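Local coordinates for ABC-type transport system, molybdenum-specific extracellular solute-binding protein (Clostridium difficile, PDB 4KD5) that probably binds molybdate or tungstate outside the cell as the solute-binding component of an ABC-type uptake transporter, at residues 6-11 / 55-60; 41-46 / 59-64; 110-115 / 143-148. All coordinates share one frame; numbering follows the deposited sequence.

Interaction 1: 6-11 / 55-60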
ATOM      1  N   VAL A   6       4.199  -1.673 -11.459  1.00 70.72           N
ATOM      2  CA  VAL A   6       2.760  -1.890 -11.342  1.00 64.87           C
ATOM      3  C   VAL A   6       2.019  -1.311 -12.542  1.00 61.49           C
ATOM      4  O   VAL A   6       2.316  -0.201 -12.985  1.00 60.36           O
ATOM      5  CB  VAL A   6       2.203  -1.263 -10.048  1.00 55.96           C
ATOM      6  CG1 VAL A   6       0.698  -1.407  -9.993  1.00 51.05           C
ATOM      7  CG2 VAL A   6       2.823  -1.919  -8.833  1.00 53.88           C
ATOM      8  N   GLU A   7       1.062  -2.070 -13.069  1.00 63.41           N
ATOM      9  CA  GLU A   7       0.225  -1.593 -14.161  1.00 69.11           C
ATOM     10  C   GLU A   7      -1.218  -1.445 -13.690  1.00 64.82           C
ATOM     11  O   GLU A   7      -1.893  -2.439 -13.415  1.00 65.84           O
ATOM     12  CB  GLU A   7       0.310  -2.544 -15.357  1.00 80.88           C
ATOM     13  CG  GLU A   7       1.720  -2.703 -15.910  1.00 93.47           C
ATOM     14  CD  GLU A   7       1.831  -3.799 -16.953  1.00101.64           C
ATOM     15  OE1 GLU A   7       0.846  -4.541 -17.152  1.00107.62           O
ATOM     16  OE2 GLU A   7       2.907  -3.919 -17.574  1.00104.74           O
ATOM     17  N   LEU A   8      -1.679  -0.201 -13.590  1.00 66.05           N
ATOM     18  CA  LEU A   8      -3.049   0.079 -13.164  1.00 59.03           C
ATOM     19  C   LEU A   8      -3.967   0.286 -14.367  1.00 51.42           C
ATOM     20  O   LEU A   8      -3.628   1.019 -15.304  1.00 54.62           O
ATOM     21  CB  LEU A   8      -3.101   1.312 -12.257  1.00 56.01           C
ATOM     22  CG  LEU A   8      -2.431   1.242 -10.887  1.00 51.65           C
ATOM     23  CD1 LEU A   8      -2.580   2.568 -10.152  1.00 49.56           C
ATOM     24  CD2 LEU A   8      -3.015   0.121 -10.058  1.00 49.57           C
ATOM     25  N   ASN A   9      -5.122  -0.370 -14.346  1.00 49.85           N
ATOM     26  CA  ASN A   9      -6.139  -0.137 -15.359  1.00 42.02           C
ATOM     27  C   ASN A   9      -7.153   0.881 -14.865  1.00 41.86           C
ATOM     28  O   ASN A   9      -7.860   0.638 -13.882  1.00 41.88           O
ATOM     29  CB  ASN A   9      -6.839  -1.449 -15.726  1.00 41.67           C
ATOM     30  CG  ASN A   9      -6.007  -2.315 -16.646  1.00 53.66           C
ATOM     31  OD1 ASN A   9      -5.588  -1.878 -17.719  1.00 57.94           O
ATOM     32  ND2 ASN A   9      -5.748  -3.547 -16.224  1.00 65.51           N
ATOM     33  N   ILE A  10      -7.218   2.026 -15.534  1.00 42.75           N
ATOM     34  CA  ILE A  10      -8.202   3.043 -15.182  1.00 50.78           C
ATOM     35  C   ILE A  10      -9.261   3.179 -16.277  1.00 50.41           C
ATOM     36  O   ILE A  10      -8.933   3.351 -17.452  1.00 57.27           O
ATOM     37  CB  ILE A  10      -7.552   4.416 -14.907  1.00 49.86           C
ATOM     38  CG1 ILE A  10      -6.760   4.387 -13.603  1.00 52.42           C
ATOM     39  CG2 ILE A  10      -8.608   5.503 -14.806  1.00 39.19           C
ATOM     40  CD1 ILE A  10      -5.370   3.835 -13.735  1.00 48.33           C
ATOM     41  N   SER A  11     -10.528   3.084 -15.887  1.00 47.75           N
ATOM     42  CA  SER A  11     -11.631   3.365 -16.802  1.00 54.08           C
ATOM     43  C   SER A  11     -12.269   4.692 -16.404  1.00 57.87           C
ATOM     44  O   SER A  11     -12.612   4.892 -15.238  1.00 63.94           O
ATOM     45  CB  SER A  11     -12.664   2.243 -16.767  1.00 50.12           C
ATOM     46  OG  SER A  11     -13.068   1.959 -15.446  1.00 60.51           O
ATOM     47  N   PRO A  55     -10.933  -6.756 -15.506  1.00 69.05           N
ATOM     48  CA  PRO A  55      -9.849  -6.369 -14.593  1.00 63.80           C
ATOM     49  C   PRO A  55      -9.556  -4.872 -14.590  1.00 62.08           C
ATOM     50  O   PRO A  55      -8.597  -4.418 -15.223  1.00 73.73           O
ATOM     51  CB  PRO A  55      -8.644  -7.141 -15.135  1.00 67.35           C
ATOM     52  CG  PRO A  55      -8.951  -7.361 -16.579  1.00 70.24           C
ATOM     53  CD  PRO A  55     -10.441  -7.538 -16.656  1.00 70.01           C
ATOM     54  N   CYS A  56     -10.381  -4.112 -13.881  0.63 56.59           N
ATOM     55  CA  CYS A  56     -10.178  -2.677 -13.758  0.63 55.52           C
ATOM     56  C   CYS A  56      -9.719  -2.351 -12.346  0.63 53.80           C
ATOM     57  O   CYS A  56     -10.124  -3.006 -11.391  0.63 56.41           O
ATOM     58  CB  CYS A  56     -11.467  -1.929 -14.092  0.63 54.75           C
ATOM     59  SG  CYS A  56     -11.995  -2.113 -15.807  0.63 61.25           S
ATOM     60  N   ASP A  57      -8.864  -1.344 -12.217  1.00 48.94           N
ATOM     61  CA  ASP A  57      -8.316  -0.972 -10.916  1.00 57.75           C
ATOM     62  C   ASP A  57      -8.966   0.267 -10.316  1.00 54.38           C
ATOM     63  O   ASP A  57      -9.290   0.290  -9.132  1.00 54.01           O
ATOM     64  CB  ASP A  57      -6.799  -0.766 -11.010  1.00 52.10           C
ATOM     65  CG  ASP A  57      -6.066  -2.024 -11.410  1.00 55.37           C
ATOM     66  OD1 ASP A  57      -6.103  -3.000 -10.638  1.00 55.19           O
ATOM     67  OD2 ASP A  57      -5.453  -2.029 -12.494  1.00 60.00           O
ATOM     68  N   LEU A  58      -9.150   1.291 -11.141  1.00 55.82           N
ATOM     69  CA  LEU A  58      -9.797   2.524 -10.709  1.00 56.89           C
ATOM     70  C   LEU A  58     -10.877   2.907 -11.722  1.00 59.62           C
ATOM     71  O   LEU A  58     -10.723   2.661 -12.923  1.00 67.63           O
ATOM     72  CB  LEU A  58      -8.769   3.650 -10.577  1.00 57.55           C
ATOM     73  CG  LEU A  58      -9.160   4.887  -9.763  1.00 57.13           C
ATOM     74  CD1 LEU A  58      -8.899   4.668  -8.285  1.00 49.23           C
ATOM     75  CD2 LEU A  58      -8.390   6.102 -10.244  1.00 62.89           C
ATOM     76  N   PHE A  59     -11.971   3.490 -11.241  1.00 51.70           N
ATOM     77  CA  PHE A  59     -13.059   3.909 -12.118  1.00 49.92           C
ATOM     78  C   PHE A  59     -13.463   5.353 -11.814  1.00 49.03           C
ATOM     79  O   PHE A  59     -13.738   5.700 -10.663  1.00 50.78           O
ATOM     80  CB  PHE A  59     -14.247   2.956 -11.965  1.00 50.32           C
ATOM     81  CG  PHE A  59     -15.459   3.349 -12.763  1.00 54.34           C
ATOM     82  CD1 PHE A  59     -15.336   3.850 -14.050  1.00 58.02           C
ATOM     83  CD2 PHE A  59     -16.727   3.177 -12.234  1.00 54.87           C
ATOM     84  CE1 PHE A  59     -16.456   4.196 -14.781  1.00 54.94           C
ATOM     85  CE2 PHE A  59     -17.850   3.518 -12.957  1.00 52.95           C
ATOM     86  CZ  PHE A  59     -17.717   4.029 -14.234  1.00 56.11           C
ATOM     87  N   ILE A  60     -13.475   6.189 -12.849  1.00 45.41           N
ATOM     88  CA  ILE A  60     -13.932   7.569 -12.730  1.00 48.44           C
ATOM     89  C   ILE A  60     -15.208   7.733 -13.549  1.00 52.41           C
ATOM     90  O   ILE A  60     -15.205   7.528 -14.767  1.00 53.80           O
ATOM     91  CB  ILE A  60     -12.876   8.558 -13.241  1.00 46.05           C
ATOM     92  CG1 ILE A  60     -11.488   8.176 -12.729  1.00 42.82           C
ATOM     93  CG2 ILE A  60     -13.229   9.975 -12.822  1.00 47.25           C
ATOM     94  CD1 ILE A  60     -10.373   9.077 -13.234  1.00 36.00           C
TER
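Asn9 and Asp57 meet through backbone and carboxylate just where segment 55-60 comes alongside strand 6-11. Asn9 N points almost straight (176°) at the anti lone pair of Asp57 OD2, although the modelled separation of 2.5 Å between Asn9 N and Asp57 OD2 is doubtfully short. The carboxylate reaches this amide because Asp57 CG lies beside its own backbone N (chi1 -62°), and its other oxygen is held by Ser202 OG. Asn9 O in turn grips two successive amides, Asp57 N at 2.8 Å and Leu58 N at 3.1 Å. Regular parallel pairing follows, with Ser11 N 3.0 Å from Leu58 O and Ile60 N 2.9 Å from Ser11 O.

The packing is tightest around this paired end. Ile10 and Leu58 lie side by side on one face, Ile10 CG1 3.7 Å from Leu58 CB, and helix 205-215 packs on Leu58 through Phe211 and Leu215. On the other face Ser11 OG sits 3.3 Å from Phe59 CD1, while Ser11 O approaches the ring edge near its plane.

Toward the strand's start the contact thins out: Pro55 and Glu7 are exposed, and although the Asn9 backbone is firmly held, its side-chain amide lies on this looser side, nearly parallel to the Asp57 carboxylate. Such a pair of neighbouring parallel strands belongs to the alpha/beta lobe of a periplasmic-binding-protein fold.

Interaction 2: 41-46 / 59-64; sequences GASGSL and FISAGQ. With SBT (2-butanol), chain G.
The CA atoms of Ser43 and Ser61 approach to 5.6 Å where the first turn of helix 43-52 faces the loop that leaves strand 58-60, and the backbones then diverge so that Leu46 and Phe59 meet through side chains. This is the alpha/beta arrangement of a periplasmic-binding-protein lobe, in which a helix N-terminus and the loop after a strand of the sheet come together at the ligand cleft. Ser43 is a predicted molybdate-binding residue, consistent with that placement. Ala42 holds the N-cap position, and its O receives Leu46 N at 3.0 Å, closing the first turn.

The one hydrogen bond between the segments runs from the backbone of the loop to a side chain of the helix: Ala62 N donates to Ser43 OG over 3.1 Å, with a bend to 148° at the hydrogen. Ser43 OG is carried toward the loop by a chi1 of -56°, which leaves it beside its own backbone N and opposite the carbonyl carbon. The Ala62 methyl tucks in next to the same oxygen, Ala62 CB being 3.4 Å from Ser43 OG, and Ser61 OG lies 3.5 Å from Ser43 CB.

Deeper in, the contact is apolar. Leu46 CD1 comes to the edge of the Phe59 ring, near its plane, 3.7 Å from Phe59 CE1, and Leu46 CB lies close to the same corner. Met67 and Leu70 of helix 65-72 also pack on this phenyl group.

Beyond Ala62 the loop turns to the bound 2-butanol, where Gly63 CA is 3.7 Å from C4 of the alcohol and Gln64 N is 3.3 Å from its C2.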
ATOM      1  N   GLY A  41     -14.945   5.291 -22.101  1.00 62.40           N
ATOM      2  CA  GLY A  41     -16.246   4.829 -22.554  1.00 68.54           C
ATOM      3  C   GLY A  41     -17.401   5.523 -21.856  1.00 64.13           C
ATOM      4  O   GLY A  41     -17.203   6.467 -21.087  1.00 53.48           O
ATOM      5  N   ALA A  42     -18.616   5.056 -22.137  1.00 62.67           N
ATOM      6  CA  ALA A  42     -19.813   5.554 -21.459  1.00 61.89           C
ATOM      7  C   ALA A  42     -19.943   4.895 -20.087  1.00 64.86           C
ATOM      8  O   ALA A  42     -19.866   3.670 -19.976  1.00 65.98           O
ATOM      9  CB  ALA A  42     -21.044   5.274 -22.292  1.00 64.06           C
ATOM     10  N   SER A  43     -20.164   5.714 -19.060  1.00 64.29           N
ATOM     11  CA  SER A  43     -20.161   5.265 -17.671  1.00 58.19           C
ATOM     12  C   SER A  43     -21.009   4.022 -17.415  1.00 56.68           C
ATOM     13  O   SER A  43     -20.588   3.121 -16.689  1.00 62.75           O
ATOM     14  CB  SER A  43     -20.605   6.400 -16.750  1.00 58.67           C
ATOM     15  OG  SER A  43     -19.791   7.541 -16.934  1.00 62.98           O
ATOM     16  N   GLY A  44     -22.192   3.974 -18.018  1.00 62.31           N
ATOM     17  CA  GLY A  44     -23.083   2.842 -17.851  1.00 59.67           C
ATOM     18  C   GLY A  44     -22.520   1.530 -18.366  1.00 58.44           C
ATOM     19  O   GLY A  44     -22.690   0.490 -17.730  1.00 62.23           O
ATOM     20  N   SER A  45     -21.853   1.572 -19.517  1.00 56.39           N
ATOM     21  CA  SER A  45     -21.253   0.380 -20.105  1.00 56.89           C
ATOM     22  C   SER A  45     -19.993  -0.034 -19.351  1.00 59.48           C
ATOM     23  O   SER A  45     -19.710  -1.225 -19.193  1.00 63.56           O
ATOM     24  CB  SER A  45     -20.931   0.624 -21.576  1.00 63.11           C
ATOM     25  OG  SER A  45     -22.086   1.029 -22.278  1.00 78.74           O
ATOM     26  N   LEU A  46     -19.235   0.961 -18.902  1.00 50.99           N
ATOM     27  CA  LEU A  46     -18.070   0.728 -18.061  1.00 54.05           C
ATOM     28  C   LEU A  46     -18.484   0.014 -16.777  1.00 58.07           C
ATOM     29  O   LEU A  46     -17.770  -0.856 -16.280  1.00 60.55           O
ATOM     30  CB  LEU A  46     -17.373   2.053 -17.741  1.00 48.43           C
ATOM     31  CG  LEU A  46     -16.843   2.847 -18.937  1.00 50.29           C
ATOM     32  CD1 LEU A  46     -16.280   4.195 -18.510  1.00 53.04           C
ATOM     33  CD2 LEU A  46     -15.785   2.048 -19.681  1.00 48.58           C
ATOM     34  N   PHE A  59     -11.971   3.490 -11.241  1.00 51.70           N
ATOM     35  CA  PHE A  59     -13.059   3.909 -12.118  1.00 49.92           C
ATOM     36  C   PHE A  59     -13.463   5.353 -11.814  1.00 49.03           C
ATOM     37  O   PHE A  59     -13.738   5.700 -10.663  1.00 50.78           O
ATOM     38  CB  PHE A  59     -14.247   2.956 -11.965  1.00 50.32           C
ATOM     39  CG  PHE A  59     -15.459   3.349 -12.763  1.00 54.34           C
ATOM     40  CD1 PHE A  59     -15.336   3.850 -14.050  1.00 58.02           C
ATOM     41  CD2 PHE A  59     -16.727   3.177 -12.234  1.00 54.87           C
ATOM     42  CE1 PHE A  59     -16.456   4.196 -14.781  1.00 54.94           C
ATOM     43  CE2 PHE A  59     -17.850   3.518 -12.957  1.00 52.95           C
ATOM     44  CZ  PHE A  59     -17.717   4.029 -14.234  1.00 56.11           C
ATOM     45  N   ILE A  60     -13.475   6.189 -12.849  1.00 45.41           N
ATOM     46  CA  ILE A  60     -13.932   7.569 -12.730  1.00 48.44           C
ATOM     47  C   ILE A  60     -15.208   7.733 -13.549  1.00 52.41           C
ATOM     48  O   ILE A  60     -15.205   7.528 -14.767  1.00 53.80           O
ATOM     49  CB  ILE A  60     -12.876   8.558 -13.241  1.00 46.05           C
ATOM     50  CG1 ILE A  60     -11.488   8.176 -12.729  1.00 42.82           C
ATOM     51  CG2 ILE A  60     -13.229   9.975 -12.822  1.00 47.25           C
ATOM     52  CD1 ILE A  60     -10.373   9.077 -13.234  1.00 36.00           C
ATOM     53  N   SER A  61     -16.298   8.110 -12.887  1.00 53.86           N
ATOM     54  CA  SER A  61     -17.602   8.144 -13.540  1.00 58.73           C
ATOM     55  C   SER A  61     -18.078   9.557 -13.856  1.00 62.80           C
ATOM     56  O   SER A  61     -17.544  10.531 -13.334  1.00 65.05           O
ATOM     57  CB  SER A  61     -18.636   7.441 -12.667  1.00 66.46           C
ATOM     58  OG  SER A  61     -19.589   6.791 -13.472  1.00 76.81           O
ATOM     59  N   ALA A  62     -19.098   9.655 -14.706  1.00 58.23           N
ATOM     60  CA  ALA A  62     -19.691  10.939 -15.073  1.00 64.63           C
ATOM     61  C   ALA A  62     -20.793  11.322 -14.093  1.00 75.94           C
ATOM     62  O   ALA A  62     -21.122  12.501 -13.934  1.00 87.68           O
ATOM     63  CB  ALA A  62     -20.241  10.891 -16.487  1.00 61.78           C
ATOM     64  N   GLY A  63     -21.379  10.314 -13.455  1.00 69.51           N
ATOM     65  CA  GLY A  63     -22.463  10.540 -12.515  1.00 72.08           C
ATOM     66  C   GLY A  63     -22.425   9.592 -11.332  1.00 71.17           C
ATOM     67  O   GLY A  63     -21.612   8.667 -11.294  1.00 67.53           O
ATOM     68  N   GLN A  64     -23.316   9.817 -10.370  1.00 71.47           N
ATOM     69  CA  GLN A  64     -23.338   9.028  -9.141  1.00 67.71           C
ATOM     70  C   GLN A  64     -24.166   7.752  -9.253  1.00 69.09           C
ATOM     71  O   GLN A  64     -24.036   6.852  -8.425  1.00 72.45           O
ATOM     72  CB  GLN A  64     -23.851   9.870  -7.967  1.00 72.64           C
ATOM     73  CG  GLN A  64     -22.995  11.078  -7.604  1.00 78.87           C
ATOM     74  CD  GLN A  64     -21.824  10.747  -6.688  1.00 84.12           C
ATOM     75  OE1 GLN A  64     -21.114  11.644  -6.235  1.00 83.14           O
ATOM     76  NE2 GLN A  64     -21.618   9.463  -6.411  1.00 85.07           N
TER
HETATM   77  C1  SBT G 302     -27.161  11.182  -9.422  1.00 53.40           C
HETATM   78  C2  SBT G 302     -26.183  11.424 -10.558  1.00 52.77           C
HETATM   79  C3  SBT G 302     -26.568  10.613 -11.785  1.00 49.42           C
HETATM   80  C4  SBT G 302     -26.034  11.252 -13.047  1.00 44.49           C
HETATM   81  OH  SBT G 302     -26.212  12.810 -10.883  1.00 61.09           O

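Interaction 3: 110-115 / 143-148; sequences VKKIAV and KLVFAK
Lys143, just before strand 144-147, stretches back along 110-115, against the direction of that strand, to reach the carbonyl of Val110. Lys143 CB sits 3.4 Å from Lys111 O, with Ile113 CG1 a little farther off. CG passes the same oxygen, Lys143 CG being 3.7 Å from Lys111 O. A bend at chi2 (-144°) then directs the chain to the preceding peptide, and Lys143 CD comes to 3.4 Å from Val110 O. CE keeps close to that carbonyl, and at the tip Lys143 NZ donates to Val110 O over 2.6 Å. The Val110 side chain crosses the lysine at about a right angle, CG2 near NZ. The ammonium group also bonds Leu105 O, so two carbonyls ahead of strand 113-116 hold it.

From here the strands run parallel, the two strands of a beta-alpha-beta unit joined through helix 122-133; strand 164-168 flanks 113-116 on its other edge. Ile113 N approaches Lys143 O from well above the carbonyl plane, 47° out of it. Farther on the pairing straightens: Val115 N meets Val145 O at a C=O...N angle of 173°, and Ala147 N lies 2.8 Å from Val115 O.

Ile113, Leu144, Val115 and Phe146 share one face. Leu144 CD1 bears on the branch point of its neighbour, 3.7 Å from Ile113 CB. Val115 and Phe146 point the same way, and Val115 CG2 touches the phenyl group obliquely, 3.6 Å from Phe146 CD1. On the reverse face Val145 CG2 leans over the backbone, 3.3 Å from Ile113 O, and Val153 of helix 150-159 packs on Ala114.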
ATOM      1  N   VAL A 110     -31.120  38.866 -26.803  1.00 91.40           N
ATOM      2  CA  VAL A 110     -30.981  37.484 -27.247  1.00 83.65           C
ATOM      3  C   VAL A 110     -32.292  36.965 -27.839  1.00 81.84           C
ATOM      4  O   VAL A 110     -33.375  37.209 -27.307  1.00 60.05           O
ATOM      5  CB  VAL A 110     -30.425  36.550 -26.129  1.00 74.80           C
ATOM      6  CG1 VAL A 110     -29.370  37.278 -25.309  1.00 75.79           C
ATOM      7  CG2 VAL A 110     -31.532  36.023 -25.232  1.00 72.79           C
ATOM      8  N   LYS A 111     -32.184  36.279 -28.970  1.00 78.97           N
ATOM      9  CA  LYS A 111     -33.351  35.761 -29.664  1.00 76.29           C
ATOM     10  C   LYS A 111     -33.321  34.241 -29.671  1.00 70.72           C
ATOM     11  O   LYS A 111     -34.358  33.591 -29.643  1.00 72.67           O
ATOM     12  CB  LYS A 111     -33.402  36.313 -31.092  1.00 62.40           C
ATOM     13  CG  LYS A 111     -33.531  37.832 -31.161  1.00 67.82           C
ATOM     14  CD  LYS A 111     -33.434  38.359 -32.588  1.00 73.51           C
ATOM     15  CE  LYS A 111     -33.782  39.843 -32.662  1.00 80.29           C
ATOM     16  NZ  LYS A 111     -32.965  40.677 -31.740  1.00 81.77           N
ATOM     17  N   LYS A 112     -32.120  33.678 -29.698  1.00 64.23           N
ATOM     18  CA  LYS A 112     -31.963  32.233 -29.791  1.00 54.33           C
ATOM     19  C   LYS A 112     -31.000  31.691 -28.734  1.00 52.47           C
ATOM     20  O   LYS A 112     -29.803  32.000 -28.744  1.00 53.77           O
ATOM     21  CB  LYS A 112     -31.534  31.842 -31.214  1.00 54.79           C
ATOM     22  CG  LYS A 112     -32.505  32.343 -32.283  1.00 63.16           C
ATOM     23  CD  LYS A 112     -32.079  31.973 -33.688  1.00 66.19           C
ATOM     24  CE  LYS A 112     -32.104  30.481 -33.864  1.00 63.73           C
ATOM     25  NZ  LYS A 112     -31.557  30.058 -35.179  1.00 53.43           N
ATOM     26  N   ILE A 113     -31.550  30.900 -27.812  1.00 53.49           N
ATOM     27  CA  ILE A 113     -30.780  30.276 -26.739  1.00 53.86           C
ATOM     28  C   ILE A 113     -30.518  28.804 -27.064  1.00 54.66           C
ATOM     29  O   ILE A 113     -31.450  28.002 -27.144  1.00 52.62           O
ATOM     30  CB  ILE A 113     -31.520  30.383 -25.389  1.00 48.82           C
ATOM     31  CG1 ILE A 113     -31.744  31.850 -25.020  1.00 50.78           C
ATOM     32  CG2 ILE A 113     -30.753  29.674 -24.285  1.00 41.04           C
ATOM     33  CD1 ILE A 113     -32.536  32.061 -23.746  1.00 42.41           C
ATOM     34  N   ALA A 114     -29.249  28.449 -27.248  1.00 55.09           N
ATOM     35  CA  ALA A 114     -28.887  27.071 -27.584  1.00 50.91           C
ATOM     36  C   ALA A 114     -28.702  26.222 -26.331  1.00 48.04           C
ATOM     37  O   ALA A 114     -27.927  26.580 -25.442  1.00 50.06           O
ATOM     38  CB  ALA A 114     -27.631  27.038 -28.424  1.00 49.43           C
ATOM     39  N   VAL A 115     -29.405  25.092 -26.268  1.00 42.93           N
ATOM     40  CA  VAL A 115     -29.232  24.126 -25.180  1.00 46.33           C
ATOM     41  C   VAL A 115     -29.224  22.706 -25.735  1.00 51.20           C
ATOM     42  O   VAL A 115     -29.710  22.464 -26.842  1.00 55.96           O
ATOM     43  CB  VAL A 115     -30.357  24.222 -24.119  1.00 44.40           C
ATOM     44  CG1 VAL A 115     -30.371  25.580 -23.437  1.00 43.58           C
ATOM     45  CG2 VAL A 115     -31.707  23.922 -24.754  1.00 42.04           C
ATOM     46  N   LYS A 143     -37.515  31.027 -27.469  1.00 57.35           N
ATOM     47  CA  LYS A 143     -36.109  31.275 -27.778  1.00 55.09           C
ATOM     48  C   LYS A 143     -35.287  29.993 -27.812  1.00 56.67           C
ATOM     49  O   LYS A 143     -34.235  29.935 -28.440  1.00 54.00           O
ATOM     50  CB  LYS A 143     -35.503  32.238 -26.753  1.00 51.48           C
ATOM     51  CG  LYS A 143     -36.293  33.519 -26.532  1.00 53.54           C
ATOM     52  CD  LYS A 143     -35.348  34.696 -26.291  1.00 54.29           C
ATOM     53  CE  LYS A 143     -36.041  35.829 -25.539  1.00 57.97           C
ATOM     54  NZ  LYS A 143     -35.162  37.025 -25.380  1.00 60.08           N
ATOM     55  N   LEU A 144     -35.774  28.972 -27.120  1.00 54.61           N
ATOM     56  CA  LEU A 144     -35.030  27.729 -26.940  1.00 46.09           C
ATOM     57  C   LEU A 144     -34.877  26.905 -28.227  1.00 50.36           C
ATOM     58  O   LEU A 144     -35.870  26.520 -28.855  1.00 61.23           O
ATOM     59  CB  LEU A 144     -35.697  26.875 -25.857  1.00 47.83           C
ATOM     60  CG  LEU A 144     -35.089  26.889 -24.455  1.00 51.64           C
ATOM     61  CD1 LEU A 144     -34.103  28.027 -24.269  1.00 50.98           C
ATOM     62  CD2 LEU A 144     -36.162  26.942 -23.380  1.00 50.71           C
ATOM     63  N   VAL A 145     -33.629  26.646 -28.616  1.00 47.25           N
ATOM     64  CA  VAL A 145     -33.322  25.702 -29.696  1.00 51.30           C
ATOM     65  C   VAL A 145     -32.461  24.564 -29.140  1.00 54.75           C
ATOM     66  O   VAL A 145     -31.638  24.781 -28.251  1.00 49.65           O
ATOM     67  CB  VAL A 145     -32.629  26.387 -30.890  1.00 50.42           C
ATOM     68  CG1 VAL A 145     -33.638  27.142 -31.725  1.00 46.48           C
ATOM     69  CG2 VAL A 145     -31.539  27.327 -30.411  1.00 49.01           C
ATOM     70  N   PHE A 146     -32.647  23.357 -29.664  1.00 51.76           N
ATOM     71  CA  PHE A 146     -32.069  22.172 -29.039  1.00 42.81           C
ATOM     72  C   PHE A 146     -31.042  21.439 -29.912  1.00 48.46           C
ATOM     73  O   PHE A 146     -31.347  21.024 -31.031  1.00 59.85           O
ATOM     74  CB  PHE A 146     -33.189  21.219 -28.608  1.00 45.59           C
ATOM     75  CG  PHE A 146     -34.179  21.835 -27.651  1.00 54.01           C
ATOM     76  CD1 PHE A 146     -34.028  21.675 -26.282  1.00 40.83           C
ATOM     77  CD2 PHE A 146     -35.257  22.578 -28.119  1.00 56.18           C
ATOM     78  CE1 PHE A 146     -34.933  22.240 -25.395  1.00 42.07           C
ATOM     79  CE2 PHE A 146     -36.164  23.148 -27.238  1.00 50.71           C
ATOM     80  CZ  PHE A 146     -36.003  22.978 -25.877  1.00 43.37           C
ATOM     81  N   ALA A 147     -29.828  21.281 -29.381  1.00 49.88           N
ATOM     82  CA  ALA A 147     -28.733  20.620 -30.101  1.00 51.07           C
ATOM     83  C   ALA A 147     -28.532  19.163 -29.677  1.00 53.66           C
ATOM     84  O   ALA A 147     -28.932  18.768 -28.579  1.00 51.08           O
ATOM     85  CB  ALA A 147     -27.445  21.394 -29.936  1.00 45.43           C
ATOM     86  N   LYS A 148     -27.883  18.384 -30.542  1.00 58.96           N
ATOM     87  CA  LYS A 148     -27.646  16.961 -30.297  1.00 60.35           C
ATOM     88  C   LYS A 148     -26.530  16.735 -29.281  1.00 53.87           C
ATOM     89  O   LYS A 148     -26.474  15.686 -28.638  1.00 59.18           O
ATOM     90  CB  LYS A 148     -27.297  16.244 -31.604  1.00 66.64           C
ATOM     91  CG  LYS A 148     -26.038  16.772 -32.288  1.00 68.58           C
ATOM     92  CD  LYS A 148     -25.742  16.012 -33.577  1.00 73.98           C
ATOM     93  CE  LYS A 148     -24.459  16.520 -34.237  1.00 73.96           C
ATOM     94  NZ  LYS A 148     -24.093  15.732 -35.454  1.00 78.00           N
TER

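Following the chain from the N terminus, strand 6-11 gains its second neighbour when 55-60 returns alongside it, strand 34-41 lying on its other edge, so interaction 1 closes a long loop. Interaction 2 opens inside that loop, at 41-46, and closes just beyond it at 59-64; the two therefore overlap in a staggered way rather than nest. They share Phe59 and Ile60 and touch where Ser11 CB packs on Leu46 CD2, joining sheet to helix in one lobe. Interaction 3 follows in series, closing a loop shorter than that of interaction 1 but longer than that of interaction 2, and joins strands 113-116 and 144-147 in the other lobe, its centre about 39 Å from that of interaction 1.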